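Local coordinates for RagA protein (Porphyromonas gingivalis, PDB 6SLN), which probably works as a TonB-dependent outer-membrane receptor, carrying nutrients through its plugged beta-barrel toward the periplasm, at residues A462-T467 / R495-S500; H523-Y528 / E566-S571. One frame throughout, in Å; residues are numbered along the deposited sequence.

In the fold
Contacts 1 and 2 are two seams in the same barrel wall. Contact 1 joins strands 456-475 and 487-510. Contact 2 joins strands 515-540 and 561-580. Strands 487-510 and 515-540 are themselves antiparallel neighbours, and the contact centres lie about 12 Å apart. On the outer surface a salt bridge links Lys499 NZ to Glu527 OE2 at 2.6 Å. On the inner side Asp496 OD1 and Tyr528 OH, 2.9 Å apart, make a probable but weak hydrogen bond. Contact 2 supplies His523, Tyr525 and Leu570 to the phosphatidylethanolamine pocket. Strands 456-475 and 487-510 add Ala460, Phe501 and Asn503 to it.

Contact 1 (A462-T467 / R495-S500); sequences AGVDIT and RDVSKS
In this antiparallel beta hairpin of the transmembrane barrel wall, the carboxylate of Asp496 lies alongside the side chain of Thr467, pointing the same way, and its OD2 comes to 4.0 Å from Thr467 CB. The two side chains do not bond directly. A water donates to Asp496 OD2 and to Thr467 OG1 and so bridges the strands; Thr467 OG1 is also hydrogen-bonded to Gln441. The second carboxylate, that of Asp465, stands beside its own backbone nitrogen, anti to the carbonyl carbon (chi1 -75°). Asp465 CB meets the partner strand, 3.4 Å from Ser498 OG.

Gly463 with Ser500, Asp465 with Ser498 and Thr467 with Asp496 are the hydrogen-bonded pairs, each closed by two N-H...O bonds. The bonds of the central pair are nearly straight: Ser498 N reaches Asp465 O at 3.0 Å with 171° at the hydrogen. The two bonds of Thr467 with Asp496 are 2.8 Å each, from Thr467 N to Asp496 O and from Asp496 N to Thr467 O.

The face with Asp465, Ser500 and Thr467 looks into the barrel, where Met165 and Val171 of the plug pack on it. The face with Val464, Ile466 and Val497 looks outward. There detergent touches Ile466, His440 of the second subunit packs on Ile466 and Val497, and Arg495, held by Asn468 of its own chain, bonds through NH1 to the Glu438 carbonyl of the second subunit.

On the outward face the two valines cross obliquely. Val497 CG1 stands anti to its own backbone nitrogen (chi1 -178°), which brings it within 3.5 Å of Val464 CG2.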
loop_
_atom_site.group_PDB
_atom_site.type_symbol
_atom_site.label_atom_id
_atom_site.label_comp_id
_atom_site.label_asym_id
_atom_site.label_seq_id
_atom_site.Cartn_x
_atom_site.Cartn_y
_atom_site.Cartn_z
ATOM N N ALA A 462 22.882 22.473 2.429
ATOM C CA ALA A 462 22.242 21.297 1.873
ATOM C C ALA A 462 21.171 20.854 2.847
ATOM O O ALA A 462 21.338 20.967 4.065
ATOM C CB ALA A 462 23.254 20.167 1.598
ATOM N N GLY A 463 20.070 20.364 2.301
ATOM C CA GLY A 463 18.954 19.949 3.121
ATOM C C GLY A 463 18.067 18.984 2.375
ATOM O O GLY A 463 18.016 18.983 1.141
ATOM N N VAL A 464 17.365 18.150 3.132
ATOM C CA VAL A 464 16.325 17.298 2.584
ATOM C C VAL A 464 15.132 17.398 3.519
ATOM O O VAL A 464 15.291 17.374 4.744
ATOM C CB VAL A 464 16.801 15.841 2.406
ATOM C CG1 VAL A 464 17.349 15.263 3.721
ATOM C CG2 VAL A 464 15.689 14.971 1.843
ATOM N N ASP A 465 13.959 17.600 2.945
ATOM C CA ASP A 465 12.706 17.610 3.674
ATOM C C ASP A 465 11.984 16.324 3.323
ATOM O O ASP A 465 11.753 16.042 2.141
ATOM C CB ASP A 465 11.853 18.822 3.301
ATOM C CG ASP A 465 12.368 20.092 3.923
ATOM O OD1 ASP A 465 13.502 20.074 4.446
ATOM O OD2 ASP A 465 11.651 21.103 3.893
ATOM N N ILE A 466 11.632 15.545 4.336
ATOM C CA ILE A 466 11.033 14.239 4.117
ATOM C C ILE A 466 9.648 14.229 4.744
ATOM O O ILE A 466 9.469 14.650 5.893
ATOM C CB ILE A 466 11.921 13.112 4.675
ATOM C CG1 ILE A 466 13.304 13.181 4.025
ATOM C CG2 ILE A 466 11.290 11.749 4.422
ATOM C CD1 ILE A 466 14.233 12.044 4.450
ATOM N N THR A 467 8.669 13.778 3.976
ATOM C CA THR A 467 7.322 13.575 4.472
ATOM C C THR A 467 6.963 12.121 4.233
ATOM O O THR A 467 7.088 11.630 3.102
ATOM C CB THR A 467 6.299 14.488 3.772
ATOM O OG1 THR A 467 6.785 15.839 3.716
ATOM C CG2 THR A 467 4.978 14.445 4.513
ATOM N N ARG A 495 4.871 9.606 0.240
ATOM C CA ARG A 495 6.267 9.960 0.487
ATOM C C ARG A 495 6.683 11.170 -0.331
ATOM O O ARG A 495 6.491 11.190 -1.550
ATOM C CB ARG A 495 7.193 8.797 0.149
ATOM C CG ARG A 495 8.646 9.147 0.273
ATOM C CD ARG A 495 9.488 7.906 0.317
ATOM N NE ARG A 495 9.534 7.373 1.666
ATOM C CZ ARG A 495 10.288 6.349 2.041
ATOM N NH1 ARG A 495 11.091 5.737 1.177
ATOM N NH2 ARG A 495 10.251 5.969 3.296
ATOM N N ASP A 496 7.280 12.163 0.326
ATOM C CA ASP A 496 7.852 13.318 -0.360
ATOM C C ASP A 496 9.288 13.490 0.091
ATOM O O ASP A 496 9.551 13.652 1.290
ATOM C CB ASP A 496 7.082 14.606 -0.067
ATOM C CG ASP A 496 5.676 14.561 -0.566
ATOM O OD1 ASP A 496 5.436 13.934 -1.612
ATOM O OD2 ASP A 496 4.800 15.142 0.099
ATOM N N VAL A 497 10.210 13.490 -0.863
ATOM C CA VAL A 497 11.600 13.812 -0.594
ATOM C C VAL A 497 11.930 15.003 -1.477
ATOM O O VAL A 497 11.877 14.907 -2.709
ATOM C CB VAL A 497 12.538 12.621 -0.847
ATOM C CG1 VAL A 497 13.943 13.000 -0.506
ATOM C CG2 VAL A 497 12.100 11.415 -0.013
ATOM N N SER A 498 12.211 16.137 -0.856
ATOM C CA SER A 498 12.625 17.329 -1.586
ATOM C C SER A 498 14.038 17.678 -1.130
ATOM O O SER A 498 14.245 18.092 0.020
ATOM C CB SER A 498 11.636 18.474 -1.386
ATOM O OG SER A 498 11.287 18.633 -0.029
ATOM N N LYS A 499 15.014 17.440 -2.010
ATOM C CA LYS A 499 16.414 17.725 -1.735
ATOM C C LYS A 499 16.793 19.081 -2.300
ATOM O O LYS A 499 16.214 19.555 -3.282
ATOM C CB LYS A 499 17.342 16.666 -2.330
ATOM C CG LYS A 499 17.073 15.249 -1.896
ATOM C CD LYS A 499 17.870 14.283 -2.742
ATOM C CE LYS A 499 17.059 13.035 -3.053
ATOM N NZ LYS A 499 17.775 12.182 -4.040
ATOM N N SER A 500 17.794 19.695 -1.684
ATOM C CA SER A 500 18.173 21.028 -2.114
ATOM C C SER A 500 19.611 21.320 -1.715
ATOM O O SER A 500 19.984 21.146 -0.547
ATOM C CB SER A 500 17.237 22.064 -1.511
ATOM O OG SER A 500 17.851 23.343 -1.396
HETATM O O HOH W 1 4.382 17.137 2.216
#

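Contact 2 (H523-Y528 / E566-S571); sequences HEYIEY and EYAYLS. With 3PE (1,2-Distearoyl-sn-glycerophosphoethanolamine), chain G; LMT (dodecyl-beta-D-maltoside), chain H.
A bound phosphatidylethanolamine rests on the outer face of this antiparallel strand pair in the barrel wall, against His523, Tyr525 and Leu570. Lipid carbon C33 sits over the centre of one face of the imidazole of His523, 3.3 Å above its plane. Leu570 CD1 approaches the edge of that ring, 3.7 Å from His523 NE2. The same NE2 gives a weak, bent hydrogen bond to lipid ester oxygen O31 at 3.2 Å. Over one face of the Tyr525 ring lies lipid O21, displaced toward the rim. Tyr525 OH is modelled too close to Glu527 OE1 for the details of that approach to be trusted. Glu527 OE2 makes a salt bridge with Lys499. Another protein's chain packs on Tyr525 and Leu570.

Glu524 with Ser571, Ile526 with Tyr569 and Tyr528 with Tyr567 are the hydrogen-bonded pairs. The straightest bond runs from Tyr569 N to Ile526 O, 2.7 Å with 164° at the hydrogen. These three pairs carry the inward side chains. Ile526 and Tyr569 lie side by side, with Ile526 CD1 3.5 Å from Tyr569 CD2. Beyond them the Tyr569 ring packs on Ala197, and its hydroxyl bonds to Ser642.

Tyr528 and Tyr567 meet differently. Their rings are nearly parallel, with planes at 9°, but are slid apart and barely overlap. Tyr567 CG sits between its backbone nitrogen and carbonyl carbon (chi1 67°), which swings the ring across to its partner. There Tyr528 CB lies over the ring face in a CH-pi contact, 3.6 Å from the Tyr567 centroid.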
loop_
_atom_site.group_PDB
_atom_site.type_symbol
_atom_site.label_atom_id
_atom_site.label_comp_id
_atom_site.label_asym_id
_atom_site.label_seq_id
_atom_site.Cartn_x
_atom_site.Cartn_y
_atom_site.Cartn_z
ATOM N N HIS A 523 25.634 28.473 -7.175
ATOM C CA HIS A 523 25.079 27.284 -7.807
ATOM C C HIS A 523 23.997 26.699 -6.908
ATOM O O HIS A 523 24.092 26.772 -5.680
ATOM C CB HIS A 523 26.131 26.208 -8.069
ATOM C CG HIS A 523 25.556 24.825 -8.117
ATOM N ND1 HIS A 523 25.455 24.018 -7.004
ATOM C CD2 HIS A 523 24.997 24.129 -9.139
ATOM C CE1 HIS A 523 24.877 22.879 -7.343
ATOM N NE2 HIS A 523 24.590 22.918 -8.633
ATOM N N GLU A 524 22.987 26.082 -7.529
ATOM C CA GLU A 524 21.824 25.604 -6.798
ATOM C C GLU A 524 21.165 24.454 -7.548
ATOM O O GLU A 524 20.878 24.583 -8.742
ATOM C CB GLU A 524 20.837 26.745 -6.591
ATOM C CG GLU A 524 19.479 26.316 -6.077
ATOM C CD GLU A 524 18.823 27.406 -5.270
ATOM O OE1 GLU A 524 18.118 28.265 -5.852
ATOM O OE2 GLU A 524 19.048 27.415 -4.051
ATOM N N TYR A 525 20.913 23.341 -6.841
ATOM C CA TYR A 525 20.178 22.192 -7.371
ATOM C C TYR A 525 19.083 21.784 -6.383
ATOM O O TYR A 525 19.357 21.507 -5.209
ATOM C CB TYR A 525 21.110 21.010 -7.649
ATOM C CG TYR A 525 20.393 19.752 -8.139
ATOM C CD1 TYR A 525 19.938 19.659 -9.447
ATOM C CD2 TYR A 525 20.185 18.656 -7.298
ATOM C CE1 TYR A 525 19.291 18.525 -9.902
ATOM C CE2 TYR A 525 19.530 17.512 -7.754
ATOM C CZ TYR A 525 19.095 17.453 -9.063
ATOM O OH TYR A 525 18.448 16.329 -9.543
ATOM N N ILE A 526 17.844 21.765 -6.856
ATOM C CA ILE A 526 16.708 21.300 -6.081
ATOM C C ILE A 526 16.042 20.201 -6.891
ATOM O O ILE A 526 15.920 20.304 -8.116
ATOM C CB ILE A 526 15.704 22.431 -5.737
ATOM C CG1 ILE A 526 15.023 22.959 -6.993
ATOM C CG2 ILE A 526 16.373 23.598 -5.001
ATOM C CD1 ILE A 526 13.958 24.009 -6.716
ATOM N N GLU A 527 15.656 19.127 -6.210
ATOM C CA GLU A 527 14.971 18.018 -6.850
ATOM C C GLU A 527 13.925 17.487 -5.891
ATOM O O GLU A 527 14.035 17.659 -4.676
ATOM C CB GLU A 527 15.938 16.905 -7.272
ATOM C CG GLU A 527 16.247 15.881 -6.206
ATOM C CD GLU A 527 17.059 14.726 -6.763
ATOM O OE1 GLU A 527 17.483 14.799 -7.944
ATOM O OE2 GLU A 527 17.269 13.742 -6.024
ATOM N N TYR A 528 12.903 16.855 -6.459
ATOM C CA TYR A 528 11.769 16.339 -5.708
ATOM C C TYR A 528 11.375 14.992 -6.289
ATOM O O TYR A 528 11.200 14.865 -7.501
ATOM C CB TYR A 528 10.574 17.312 -5.765
ATOM C CG TYR A 528 9.240 16.704 -5.338
ATOM C CD1 TYR A 528 8.482 15.956 -6.230
ATOM C CD2 TYR A 528 8.740 16.893 -4.049
ATOM C CE1 TYR A 528 7.293 15.396 -5.867
ATOM C CE2 TYR A 528 7.540 16.342 -3.676
ATOM C CZ TYR A 528 6.814 15.590 -4.590
ATOM O OH TYR A 528 5.607 15.020 -4.244
ATOM N N GLU A 566 7.935 13.542 -10.085
ATOM C CA GLU A 566 9.233 14.130 -9.793
ATOM C C GLU A 566 9.490 15.342 -10.669
ATOM O O GLU A 566 8.912 15.506 -11.751
ATOM C CB GLU A 566 10.380 13.144 -9.957
ATOM C CG GLU A 566 10.172 12.143 -11.028
ATOM C CD GLU A 566 10.996 10.914 -10.790
ATOM O OE1 GLU A 566 11.068 10.053 -11.690
ATOM O OE2 GLU A 566 11.589 10.830 -9.703
ATOM N N TYR A 567 10.355 16.201 -10.158
ATOM C CA TYR A 567 10.835 17.346 -10.900
ATOM C C TYR A 567 12.204 17.691 -10.348
ATOM O O TYR A 567 12.602 17.220 -9.277
ATOM C CB TYR A 567 9.860 18.537 -10.817
ATOM C CG TYR A 567 9.692 19.190 -9.453
ATOM C CD1 TYR A 567 10.663 20.040 -8.929
ATOM C CD2 TYR A 567 8.538 18.982 -8.698
ATOM C CE1 TYR A 567 10.490 20.650 -7.668
ATOM C CE2 TYR A 567 8.362 19.585 -7.441
ATOM C CZ TYR A 567 9.339 20.410 -6.941
ATOM O OH TYR A 567 9.163 21.003 -5.723
ATOM N N ALA A 568 12.924 18.517 -11.098
ATOM C CA ALA A 568 14.194 19.035 -10.624
ATOM C C ALA A 568 14.455 20.380 -11.283
ATOM O O ALA A 568 13.852 20.734 -12.306
ATOM C CB ALA A 568 15.338 18.048 -10.892
ATOM N N TYR A 569 15.350 21.138 -10.659
ATOM C CA TYR A 569 15.806 22.411 -11.183
ATOM C C TYR A 569 17.314 22.466 -11.022
ATOM O O TYR A 569 17.865 21.931 -10.053
ATOM C CB TYR A 569 15.181 23.597 -10.442
ATOM C CG TYR A 569 13.740 23.895 -10.770
ATOM C CD1 TYR A 569 13.403 24.665 -11.879
ATOM C CD2 TYR A 569 12.710 23.438 -9.946
ATOM C CE1 TYR A 569 12.077 24.956 -12.165
ATOM C CE2 TYR A 569 11.379 23.716 -10.230
ATOM C CZ TYR A 569 11.070 24.474 -11.340
ATOM O OH TYR A 569 9.751 24.760 -11.627
ATOM N N LEU A 570 17.977 23.115 -11.983
ATOM C CA LEU A 570 19.404 23.406 -11.910
ATOM C C LEU A 570 19.604 24.883 -12.187
ATOM O O LEU A 570 19.044 25.415 -13.152
ATOM C CB LEU A 570 20.223 22.581 -12.909
ATOM C CG LEU A 570 21.736 22.839 -12.809
ATOM C CD1 LEU A 570 22.326 22.383 -11.449
ATOM C CD2 LEU A 570 22.456 22.180 -13.967
ATOM N N SER A 571 20.420 25.536 -11.362
ATOM C CA SER A 571 20.521 26.984 -11.380
ATOM C C SER A 571 21.969 27.427 -11.263
ATOM O O SER A 571 22.747 26.844 -10.504
ATOM C CB SER A 571 19.705 27.583 -10.237
ATOM O OG SER A 571 18.391 27.862 -10.663
HETATM C C1 3PE G . 22.976 17.251 -11.044
HETATM C C2 3PE G . 23.832 17.863 -9.956
HETATM C C3 3PE G . 24.177 19.313 -10.342
HETATM O O31 3PE G . 25.067 19.877 -9.416
HETATM O O32 3PE G . 26.517 20.434 -11.034
HETATM C C31 3PE G . 26.341 20.255 -9.878
HETATM C C32 3PE G . 27.514 20.415 -8.893
HETATM C C33 3PE G . 27.873 21.873 -8.589
HETATM C C34 3PE G . 29.182 21.938 -7.794
HETATM C C35 3PE G . 28.956 22.221 -6.303
HETATM C C36 3PE G . 30.049 23.158 -5.781
HETATM C C37 3PE G . 30.322 22.937 -4.289
HETATM C C38 3PE G . 31.398 23.926 -3.823
HETATM C C39 3PE G . 31.534 23.862 -2.307
HETATM C C3A 3PE G . 32.265 25.096 -1.784
HETATM C C3B 3PE G . 31.843 25.374 -0.338
HETATM O O21 3PE G . 23.049 17.742 -8.792
HETATM O O22 3PE G . 23.928 16.291 -7.328
HETATM C C21 3PE G . 23.755 17.419 -7.617
HETATM C C22 3PE G . 24.293 18.508 -6.684
HETATM C C23 3PE G . 25.007 17.911 -5.467
HETATM C C24 3PE G . 26.237 18.779 -5.180
HETATM C C25 3PE G . 26.274 19.307 -3.743
HETATM C C26 3PE G . 27.718 19.677 -3.366
HETATM C C27 3PE G . 27.811 19.926 -1.858
HETATM C C28 3PE G . 29.234 20.307 -1.434
HETATM C C29 3PE G . 29.287 20.663 0.060
HETATM C C2A 3PE G . 30.596 20.204 0.718
HETATM C C2B 3PE G . 31.191 21.225 1.711
HETATM C C2C 3PE G . 31.772 20.492 2.940
HETATM C C2D 3PE G . 32.479 21.412 3.957
HETATM C C1B LMT H . 19.026 11.866 -11.322
HETATM C C2B LMT H . 17.697 11.205 -10.764
HETATM C C3B LMT H . 17.181 10.038 -11.641
HETATM C C4B LMT H . 17.185 10.512 -13.107
HETATM C C5B LMT H . 18.684 10.681 -13.397
HETATM C C6B LMT H . 18.991 10.669 -14.902
HETATM O O1B LMT H . 20.182 11.404 -10.667
HETATM O O2B LMT H . 17.886 10.801 -9.459
HETATM O O3B LMT H . 15.972 9.545 -11.216
HETATM O "O4'" LMT H . 16.599 9.598 -13.956
HETATM O O5B LMT H . 19.184 11.834 -12.735
HETATM O O6B LMT H . 19.980 9.734 -15.192
HETATM C "C1'" LMT H . 22.687 12.131 -7.613
HETATM C "C2'" LMT H . 21.475 13.086 -7.595
HETATM C "C3'" LMT H . 20.457 12.437 -8.550
HETATM C "C4'" LMT H . 20.981 12.372 -9.999
HETATM C "C5'" LMT H . 22.491 11.914 -10.031
HETATM C "C6'" LMT H . 23.232 12.337 -11.300
HETATM O "O1'" LMT H . 23.642 12.316 -6.608
HETATM O "O2'" LMT H . 20.873 13.164 -6.353
HETATM O "O3'" LMT H . 19.240 13.080 -8.487
HETATM O "O5'" LMT H . 23.312 12.265 -8.900
HETATM O "O6'" LMT H . 22.345 13.015 -12.153
HETATM C C1 LMT H . 23.664 13.488 -5.775
HETATM C C2 LMT H . 24.125 13.035 -4.399
HETATM C C3 LMT H . 23.963 14.016 -3.264
HETATM C C4 LMT H . 25.070 13.833 -2.228
HETATM C C5 LMT H . 25.603 15.165 -1.759
HETATM C C6 LMT H . 25.848 15.261 -0.270
HETATM C C7 LMT H . 26.044 16.720 0.093
HETATM C C8 LMT H . 26.396 16.931 1.551
HETATM C C9 LMT H . 26.534 18.409 1.869
HETATM C C10 LMT H . 26.972 18.684 3.296
HETATM C C11 LMT H . 26.810 20.158 3.609
HETATM C C12 LMT H . 27.465 20.582 4.889
#